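PDB 5YH1: member of s1p family of ribosomal proteins from Pyrococcus furiosus, which probably acts as a manganese-dependent exonuclease of the DHH family, with the chain here carrying its DHH domain. Local coordinates for residues 67-81 and 198-211. Residues are numbered along the deposited sequence; the frame is centred on the assembly and turned at random.
Sequences DGYTAGVALETAIIP and TAGMLATEVARYIN. With MN (manganese (II) ion), chain F.
Asp67 splits its carboxylate between a manganese ion and the start of helix 199-210, where Thr198 is the N-cap residue. Asp67 OD2 binds the manganese at 2.1 Å and also takes the N-H of Ala199 on its syn lone pair; Asp137, His163, Asp229 and two waters complete the coordination. Asp67 OD1 accepts Thr198 OG1 and the N-H of Gly200 (Gly200 N to Asp67 OD1 2.9 Å) from opposite faces of the carboxylate plane. Three hydrogen bonds together with the metal bond fix the rotation of the carboxylate, with Asp67 CG anti to the backbone N (chi1 -178°).

Beyond it the axes run nearly parallel, 4° and 7.7 Å apart, a closeness small residues permit: Ala71 CB meets Ala203 CB at 3.6 Å and lies over Gly200 CA. Leu75 is a knob among Ala203, Val206, Ala207 and Ile210, Leu75 CD2 3.8 Å from Ile210 CD1. At the far end Asn211 ND2 bonds Ala78 O (3.1 Å) on an in-plane lone pair; a leucine here has no N-H to give, and the helices would probably lose their polar tie at this end.

Within the DHH family N-terminal domain, helix 221-229 covers Thr70 and Ala74, strand 97-102 backs Tyr69 and Ile80, and helix 32-53 packs on Tyr209 and Ile210.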
loop_
_atom_site.group_PDB
_atom_site.type_symbol
_atom_site.label_atom_id
_atom_site.label_comp_id
_atom_site.label_asym_id
_atom_site.label_seq_id
_atom_site.Cartn_x
_atom_site.Cartn_y
_atom_site.Cartn_z
ATOM N N ASP A 67 12.537 -3.996 -20.615
ATOM C CA ASP A 67 13.761 -3.249 -20.961
ATOM C C ASP A 67 14.422 -2.685 -19.699
ATOM O O ASP A 67 15.633 -2.822 -19.501
ATOM C CB ASP A 67 13.421 -2.138 -21.958
ATOM C CG ASP A 67 14.641 -1.344 -22.421
ATOM O OD1 ASP A 67 15.666 -1.960 -22.779
ATOM O OD2 ASP A 67 14.558 -0.092 -22.438
ATOM N N GLY A 68 13.612 -2.088 -18.827
ATOM C CA GLY A 68 14.116 -1.535 -17.565
ATOM C C GLY A 68 14.678 -2.556 -16.595
ATOM O O GLY A 68 15.759 -2.349 -16.045
ATOM N N TYR A 69 13.952 -3.654 -16.373
ATOM C CA TYR A 69 14.449 -4.726 -15.509
ATOM C C TYR A 69 15.741 -5.282 -16.086
ATOM O O TYR A 69 16.728 -5.480 -15.373
ATOM C CB TYR A 69 13.419 -5.866 -15.346
ATOM C CG TYR A 69 12.476 -5.663 -14.177
ATOM C CD1 TYR A 69 12.820 -6.085 -12.903
ATOM C CD2 TYR A 69 11.249 -5.050 -14.345
ATOM C CE1 TYR A 69 11.966 -5.881 -11.826
ATOM C CE2 TYR A 69 10.382 -4.856 -13.274
ATOM C CZ TYR A 69 10.752 -5.267 -12.021
ATOM O OH TYR A 69 9.899 -5.071 -10.955
ATOM N N THR A 70 15.734 -5.546 -17.385
ATOM C CA THR A 70 16.926 -6.112 -18.024
ATOM C C THR A 70 18.134 -5.191 -17.824
ATOM O O THR A 70 19.217 -5.639 -17.449
ATOM C CB THR A 70 16.675 -6.388 -19.514
ATOM O OG1 THR A 70 15.529 -7.229 -19.638
ATOM C CG2 THR A 70 17.863 -7.087 -20.141
ATOM N N ALA A 71 17.923 -3.897 -18.035
ATOM C CA ALA A 71 18.973 -2.894 -17.861
ATOM C C ALA A 71 19.463 -2.856 -16.423
ATOM O O ALA A 71 20.666 -2.890 -16.162
ATOM C CB ALA A 71 18.460 -1.527 -18.277
ATOM N N GLY A 72 18.529 -2.813 -15.482
ATOM C CA GLY A 72 18.891 -2.787 -14.075
ATOM C C GLY A 72 19.662 -4.012 -13.648
ATOM O O GLY A 72 20.661 -3.908 -12.915
ATOM N N VAL A 73 19.216 -5.181 -14.108
ATOM C CA VAL A 73 19.859 -6.435 -13.708
ATOM C C VAL A 73 21.231 -6.579 -14.373
ATOM O O VAL A 73 22.164 -7.088 -13.758
ATOM C CB VAL A 73 18.954 -7.668 -13.975
ATOM C CG1 VAL A 73 19.697 -8.965 -13.684
ATOM C CG2 VAL A 73 17.710 -7.581 -13.117
ATOM N N ALA A 74 21.358 -6.116 -15.610
ATOM C CA ALA A 74 22.676 -6.056 -16.265
ATOM C C ALA A 74 23.687 -5.309 -15.389
ATOM O O ALA A 74 24.775 -5.812 -15.105
ATOM C CB ALA A 74 22.569 -5.390 -17.631
ATOM N N LEU A 75 23.307 -4.116 -14.937
ATOM C CA LEU A 75 24.202 -3.292 -14.118
ATOM C C LEU A 75 24.492 -3.929 -12.761
ATOM O O LEU A 75 25.641 -3.953 -12.313
ATOM C CB LEU A 75 23.628 -1.882 -13.961
ATOM C CG LEU A 75 23.608 -1.135 -15.296
ATOM C CD1 LEU A 75 22.642 0.037 -15.268
ATOM C CD2 LEU A 75 25.008 -0.679 -15.686
ATOM N N GLU A 76 23.459 -4.473 -12.123
ATOM C CA GLU A 76 23.618 -5.167 -10.840
ATOM C C GLU A 76 24.598 -6.340 -10.947
ATOM O O GLU A 76 25.425 -6.571 -10.047
ATOM C CB GLU A 76 22.241 -5.640 -10.310
ATOM C CG GLU A 76 22.303 -6.545 -9.086
ATOM C CD GLU A 76 20.942 -6.841 -8.449
ATOM O OE1 GLU A 76 20.879 -7.769 -7.625
ATOM O OE2 GLU A 76 19.937 -6.162 -8.730
ATOM N N THR A 77 24.505 -7.081 -12.050
ATOM C CA THR A 77 25.335 -8.261 -12.264
ATOM C C THR A 77 26.826 -7.900 -12.353
ATOM O O THR A 77 27.673 -8.655 -11.896
ATOM C CB THR A 77 24.870 -9.014 -13.527
ATOM O OG1 THR A 77 23.496 -9.373 -13.374
ATOM C CG2 THR A 77 25.688 -10.277 -13.764
ATOM N N ALA A 78 27.136 -6.739 -12.923
ATOM C CA ALA A 78 28.512 -6.227 -12.984
ATOM C C ALA A 78 28.981 -5.623 -11.648
ATOM O O ALA A 78 30.132 -5.772 -11.253
ATOM C CB ALA A 78 28.613 -5.176 -14.079
ATOM N N ILE A 79 28.081 -4.926 -10.964
ATOM C CA ILE A 79 28.418 -4.189 -9.743
ATOM C C ILE A 79 28.655 -5.095 -8.530
ATOM O O ILE A 79 29.653 -4.933 -7.820
ATOM C CB ILE A 79 27.319 -3.146 -9.427
ATOM C CG1 ILE A 79 27.366 -2.032 -10.465
ATOM C CG2 ILE A 79 27.494 -2.556 -8.028
ATOM C CD1 ILE A 79 26.095 -1.227 -10.572
ATOM N N ILE A 80 27.751 -6.043 -8.297
ATOM C CA ILE A 80 27.790 -6.860 -7.072
ATOM C C ILE A 80 29.136 -7.572 -6.864
ATOM O O ILE A 80 29.688 -7.513 -5.764
ATOM C CB ILE A 80 26.619 -7.879 -7.014
ATOM C CG1 ILE A 80 25.268 -7.169 -6.837
ATOM C CG2 ILE A 80 26.821 -8.898 -5.904
ATOM C CD1 ILE A 80 25.164 -6.285 -5.620
ATOM N N PRO A 81 29.671 -8.247 -7.906
ATOM C CA PRO A 81 30.984 -8.891 -7.736
ATOM C C PRO A 81 32.109 -7.938 -7.332
ATOM O O PRO A 81 32.966 -8.320 -6.538
ATOM C CB PRO A 81 31.269 -9.500 -9.115
ATOM C CG PRO A 81 29.929 -9.706 -9.720
ATOM C CD PRO A 81 29.058 -8.596 -9.199
ATOM N N THR A 198 17.938 0.814 -26.951
ATOM C CA THR A 198 17.166 0.808 -25.704
ATOM C C THR A 198 18.036 0.757 -24.451
ATOM O O THR A 198 19.243 0.505 -24.514
ATOM C CB THR A 198 16.180 -0.382 -25.680
ATOM O OG1 THR A 198 16.885 -1.604 -25.441
ATOM C CG2 THR A 198 15.437 -0.477 -27.001
ATOM N N ALA A 199 17.408 0.962 -23.299
ATOM C CA ALA A 199 18.146 1.075 -22.033
ATOM C C ALA A 199 18.929 -0.181 -21.711
ATOM O O ALA A 199 20.043 -0.103 -21.204
ATOM C CB ALA A 199 17.200 1.417 -20.891
ATOM N N GLY A 200 18.346 -1.339 -22.006
ATOM C CA GLY A 200 19.018 -2.615 -21.759
ATOM C C GLY A 200 20.244 -2.824 -22.634
ATOM O O GLY A 200 21.199 -3.486 -22.229
HETATM N N MSE A 201 20.208 -2.274 -23.841
HETATM C CA MSE A 201 21.368 -2.293 -24.730
HETATM C C MSE A 201 22.420 -1.400 -24.127
HETATM O O MSE A 201 23.536 -1.838 -23.843
HETATM C CB MSE A 201 20.997 -1.827 -26.140
HETATM C CG MSE A 201 20.148 -2.867 -26.864
HETATM SE SE MSE A 201 19.329 -2.152 -28.515
HETATM C CE MSE A 201 17.691 -3.231 -28.372
ATOM N N LEU A 202 22.066 -0.145 -23.900
ATOM C CA LEU A 202 23.001 0.817 -23.292
ATOM C C LEU A 202 23.584 0.322 -21.973
ATOM O O LEU A 202 24.796 0.405 -21.751
ATOM C CB LEU A 202 22.291 2.129 -23.011
ATOM C CG LEU A 202 21.743 2.855 -24.218
ATOM C CD1 LEU A 202 20.795 3.962 -23.771
ATOM C CD2 LEU A 202 22.889 3.408 -25.063
ATOM N N ALA A 203 22.716 -0.205 -21.112
ATOM C CA ALA A 203 23.117 -0.591 -19.765
ATOM C C ALA A 203 24.028 -1.795 -19.774
ATOM O O ALA A 203 24.925 -1.915 -18.931
ATOM C CB ALA A 203 21.894 -0.861 -18.902
ATOM N N THR A 204 23.776 -2.720 -20.696
ATOM C CA THR A 204 24.664 -3.874 -20.845
ATOM C C THR A 204 26.063 -3.414 -21.257
ATOM O O THR A 204 27.052 -3.886 -20.701
ATOM C CB THR A 204 24.105 -4.902 -21.849
ATOM O OG1 THR A 204 22.881 -5.448 -21.345
ATOM C CG2 THR A 204 25.090 -6.030 -22.078
ATOM N N GLU A 205 26.155 -2.460 -22.184
ATOM C CA GLU A 205 27.477 -1.945 -22.588
ATOM C C GLU A 205 28.142 -1.217 -21.413
ATOM O O GLU A 205 29.311 -1.478 -21.104
ATOM C CB GLU A 205 27.395 -1.045 -23.817
ATOM C CG GLU A 205 26.808 -1.709 -25.064
ATOM C CD GLU A 205 27.687 -2.794 -25.702
ATOM O OE1 GLU A 205 28.814 -3.058 -25.234
ATOM O OE2 GLU A 205 27.245 -3.400 -26.700
ATOM N N VAL A 206 27.400 -0.358 -20.710
ATOM C CA VAL A 206 27.961 0.281 -19.512
ATOM C C VAL A 206 28.455 -0.777 -18.538
ATOM O O VAL A 206 29.566 -0.660 -17.993
ATOM C CB VAL A 206 26.979 1.233 -18.800
ATOM C CG1 VAL A 206 27.572 1.716 -17.480
ATOM C CG2 VAL A 206 26.652 2.428 -19.677
ATOM N N ALA A 207 27.651 -1.818 -18.332
ATOM C CA ALA A 207 28.028 -2.889 -17.407
ATOM C C ALA A 207 29.355 -3.552 -17.785
ATOM O O ALA A 207 30.140 -3.916 -16.913
ATOM C CB ALA A 207 26.929 -3.937 -17.319
ATOM N N ARG A 208 29.595 -3.717 -19.081
ATOM C CA ARG A 208 30.851 -4.298 -19.564
ATOM C C ARG A 208 32.049 -3.403 -19.215
ATOM O O ARG A 208 33.116 -3.909 -18.866
ATOM C CB ARG A 208 30.790 -4.557 -21.078
ATOM C CG ARG A 208 29.828 -5.670 -21.477
ATOM C CD ARG A 208 29.693 -5.820 -22.989
ATOM N NE ARG A 208 31.008 -5.989 -23.610
ATOM C CZ ARG A 208 31.709 -5.025 -24.213
ATOM N NH1 ARG A 208 31.234 -3.795 -24.359
ATOM N NH2 ARG A 208 32.907 -5.307 -24.689
ATOM N N TYR A 209 31.873 -2.086 -19.297
ATOM C CA TYR A 209 32.916 -1.158 -18.862
ATOM C C TYR A 209 33.106 -1.160 -17.343
ATOM O O TYR A 209 34.226 -1.017 -16.855
ATOM C CB TYR A 209 32.640 0.256 -19.360
ATOM C CG TYR A 209 32.930 0.433 -20.833
ATOM C CD1 TYR A 209 32.026 0.003 -21.791
ATOM C CD2 TYR A 209 34.112 1.024 -21.272
ATOM C CE1 TYR A 209 32.269 0.164 -23.140
ATOM C CE2 TYR A 209 34.364 1.188 -22.625
ATOM C CZ TYR A 209 33.439 0.745 -23.555
ATOM O OH TYR A 209 33.666 0.889 -24.906
ATOM N N ILE A 210 32.018 -1.331 -16.591
ATOM C CA ILE A 210 32.121 -1.415 -15.141
ATOM C C ILE A 210 32.910 -2.652 -14.749
ATOM O O ILE A 210 33.798 -2.571 -13.905
ATOM C CB ILE A 210 30.730 -1.443 -14.458
ATOM C CG1 ILE A 210 30.057 -0.079 -14.593
ATOM C CG2 ILE A 210 30.855 -1.811 -12.985
ATOM C CD1 ILE A 210 28.563 -0.107 -14.375
ATOM N N ASN A 211 32.578 -3.791 -15.354
ATOM C CA ASN A 211 33.184 -5.063 -14.982
ATOM C C ASN A 211 33.290 -6.013 -16.184
ATOM O O ASN A 211 32.405 -6.837 -16.411
ATOM C CB ASN A 211 32.384 -5.714 -13.844
ATOM C CG ASN A 211 33.065 -6.940 -13.277
ATOM O OD1 ASN A 211 34.125 -7.347 -13.743
ATOM N ND2 ASN A 211 32.458 -7.537 -12.268
HETATM MN MN MN F . 12.889 1.197 -22.596
HETATM O O HOH W 1 11.387 0.226 -21.371
HETATM O O HOH W 2 11.082 2.343 -23.208
#